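Local atomic coordinates of DltD domain-containing protein (Beauveria bassiana, PDB entry 7D78), a protein that is a polyketide-pathway thioesterase that probably cyclises a polyketide chain to release it as a medium-ring lactone. Residues 213-218 against 267-272. Residues are numbered along the deposited sequence; the frame is centred on the assembly and turned at random. Where two conformers were deposited one is given.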
loop_
_atom_site.group_PDB
_atom_site.type_symbol
_atom_site.label_atom_id
_atom_site.label_comp_id
_atom_site.label_asym_id
_atom_site.label_seq_id
_atom_site.Cartn_x
_atom_site.Cartn_y
_atom_site.Cartn_z
ATOM N N ILE A 213 -19.660 15.849 11.751
ATOM C CA ILE A 213 -21.057 15.740 12.165
ATOM C C ILE A 213 -21.953 15.554 10.952
ATOM O O ILE A 213 -22.900 14.758 10.974
ATOM C CB ILE A 213 -21.477 16.969 12.994
ATOM C CG1 ILE A 213 -20.696 17.013 14.307
ATOM C CG2 ILE A 213 -22.971 16.931 13.273
ATOM C CD1 ILE A 213 -20.480 18.414 14.850
ATOM N N GLU A 214 -21.667 16.274 9.865
ATOM C CA GLU A 214 -22.461 16.099 8.657
ATOM C C GLU A 214 -22.282 14.699 8.078
ATOM O O GLU A 214 -23.241 14.107 7.566
ATOM C CB GLU A 214 -22.090 17.165 7.630
ATOM C CG GLU A 214 -22.907 17.089 6.367
ATOM C CD GLU A 214 -22.465 18.105 5.335
ATOM O OE1 GLU A 214 -21.555 18.916 5.640
ATOM O OE2 GLU A 214 -23.035 18.088 4.223
ATOM N N ALA A 215 -21.064 14.152 8.146
ATOM C CA ALA A 215 -20.850 12.788 7.666
ATOM C C ALA A 215 -21.597 11.787 8.537
ATOM O O ALA A 215 -22.226 10.853 8.025
ATOM C CB ALA A 215 -19.350 12.469 7.640
ATOM N N TYR A 216 -21.530 11.971 9.856
ATOM C CA TYR A 216 -22.314 11.154 10.774
ATOM C C TYR A 216 -23.789 11.128 10.371
ATOM O O TYR A 216 -24.388 10.055 10.227
ATOM C CB TYR A 216 -22.146 11.685 12.199
ATOM C CG TYR A 216 -23.183 11.152 13.161
ATOM C CD1 TYR A 216 -23.158 9.818 13.571
ATOM C CD2 TYR A 216 -24.193 11.974 13.652
ATOM C CE1 TYR A 216 -24.104 9.321 14.442
ATOM C CE2 TYR A 216 -25.145 11.483 14.530
ATOM C CZ TYR A 216 -25.093 10.157 14.918
ATOM O OH TYR A 216 -26.031 9.659 15.790
ATOM N N GLY A 217 -24.389 12.306 10.168
ATOM C CA GLY A 217 -25.794 12.346 9.786
ATOM C C GLY A 217 -26.050 11.692 8.444
ATOM O O GLY A 217 -27.033 10.968 8.270
ATOM N N PHE A 218 -25.162 11.927 7.481
ATOM C CA PHE A 218 -25.309 11.341 6.155
ATOM C C PHE A 218 -25.247 9.817 6.211
ATOM O O PHE A 218 -26.057 9.127 5.583
ATOM C CB PHE A 218 -24.217 11.901 5.253
ATOM C CG PHE A 218 -24.232 11.366 3.864
ATOM C CD1 PHE A 218 -25.210 11.759 2.964
ATOM C CD2 PHE A 218 -23.238 10.507 3.439
ATOM C CE1 PHE A 218 -25.214 11.287 1.670
ATOM C CE2 PHE A 218 -23.222 10.047 2.148
ATOM C CZ PHE A 218 -24.223 10.428 1.257
ATOM N N ASP A 267 -16.039 22.886 1.311
ATOM C CA ASP A 267 -15.788 21.504 1.703
ATOM C C ASP A 267 -15.232 21.470 3.123
ATOM O O ASP A 267 -14.088 21.865 3.354
ATOM C CB ASP A 267 -14.816 20.858 0.720
ATOM C CG ASP A 267 -14.840 19.341 0.793
ATOM O OD1 ASP A 267 -15.030 18.814 1.909
ATOM O OD2 ASP A 267 -14.661 18.683 -0.258
ATOM N N THR A 268 -16.028 20.983 4.075
ATOM C CA THR A 268 -15.591 20.832 5.458
ATOM C C THR A 268 -15.003 19.457 5.757
ATOM O O THR A 268 -14.641 19.202 6.911
ATOM C CB THR A 268 -16.758 21.069 6.420
ATOM O OG1 THR A 268 -17.849 20.219 6.035
ATOM C CG2 THR A 268 -17.196 22.530 6.389
ATOM N N MET A 269 -14.941 18.555 4.773
ATOM C CA MET A 269 -14.348 17.231 4.960
ATOM C C MET A 269 -13.016 17.038 4.259
ATOM O O MET A 269 -12.162 16.312 4.774
ATOM C CB MET A 269 -15.295 16.107 4.505
ATOM C CG MET A 269 -16.408 15.725 5.500
ATOM S SD MET A 269 -17.896 15.085 4.712
ATOM C CE MET A 269 -17.657 13.328 4.602
ATOM N N SER A 270 -12.836 17.618 3.081
ATOM C CA SER A 270 -11.548 17.612 2.393
ATOM C C SER A 270 -11.165 19.058 2.130
ATOM O O SER A 270 -11.830 19.732 1.320
ATOM C CB SER A 270 -11.633 16.820 1.089
ATOM O OG SER A 270 -10.437 16.935 0.336
ATOM N N PRO A 271 -10.140 19.587 2.790
ATOM C CA PRO A 271 -9.794 21.015 2.629
ATOM C C PRO A 271 -9.645 21.394 1.167
ATOM O O PRO A 271 -8.840 20.788 0.436
ATOM C CB PRO A 271 -8.462 21.129 3.376
ATOM C CG PRO A 271 -8.571 20.081 4.450
ATOM C CD PRO A 271 -9.325 18.930 3.826
ATOM N N PRO A 272 -10.432 22.367 0.692
ATOM C CA PRO A 272 -10.284 22.817 -0.705
ATOM C C PRO A 272 -8.860 23.185 -1.090
ATOM O O PRO A 272 -8.455 22.904 -2.224
ATOM C CB PRO A 272 -11.236 24.023 -0.780
ATOM C CG PRO A 272 -12.307 23.700 0.209
ATOM C CD PRO A 272 -11.601 22.984 1.350
#
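M269 reaches from its loop to helix 210-220 and lays its terminal methyl against A215: CE stands 3.6 Å from A215 CB, with SD beside it, 4.2 Å from the same carbon. The M269 chain bends at its last torsion (chi3 90°), which swings the methyl out of the plane of CB, CG and SD, to the side facing A215. One residue earlier on each segment, E214 and T268 meet more loosely. E214 runs fully extended from the helix, CG anti to the backbone N (chi1 -178°), and its side chain crosses the short T268 side chain at about a right angle. E214 OE1 and T268 OG1 are 3.9 Å apart, too far for a hydrogen bond. L297 touches both E214 and M269.

The loop follows strand 259-264 of an alpha/beta-hydrolase sheet, and D267 occupies the acid position of a probable Ser-His-Asp triad with S134 and H296. Its OD1 grips the loop through two backbone N-H groups: M269 N, at 2.9 Å from D267 OD1, comes nearly along the C-O direction in an Asx turn, whereas S270 N, 2.8 Å from that oxygen, approaches from above the carboxylate plane in an almost straight bond (177°). OD2 is bonded to H296 ND1 and Q275 NE2, so both oxygens are held. A glycerol, probably from the crystallisation liquor, lies about 4 Å from the M269 side chain.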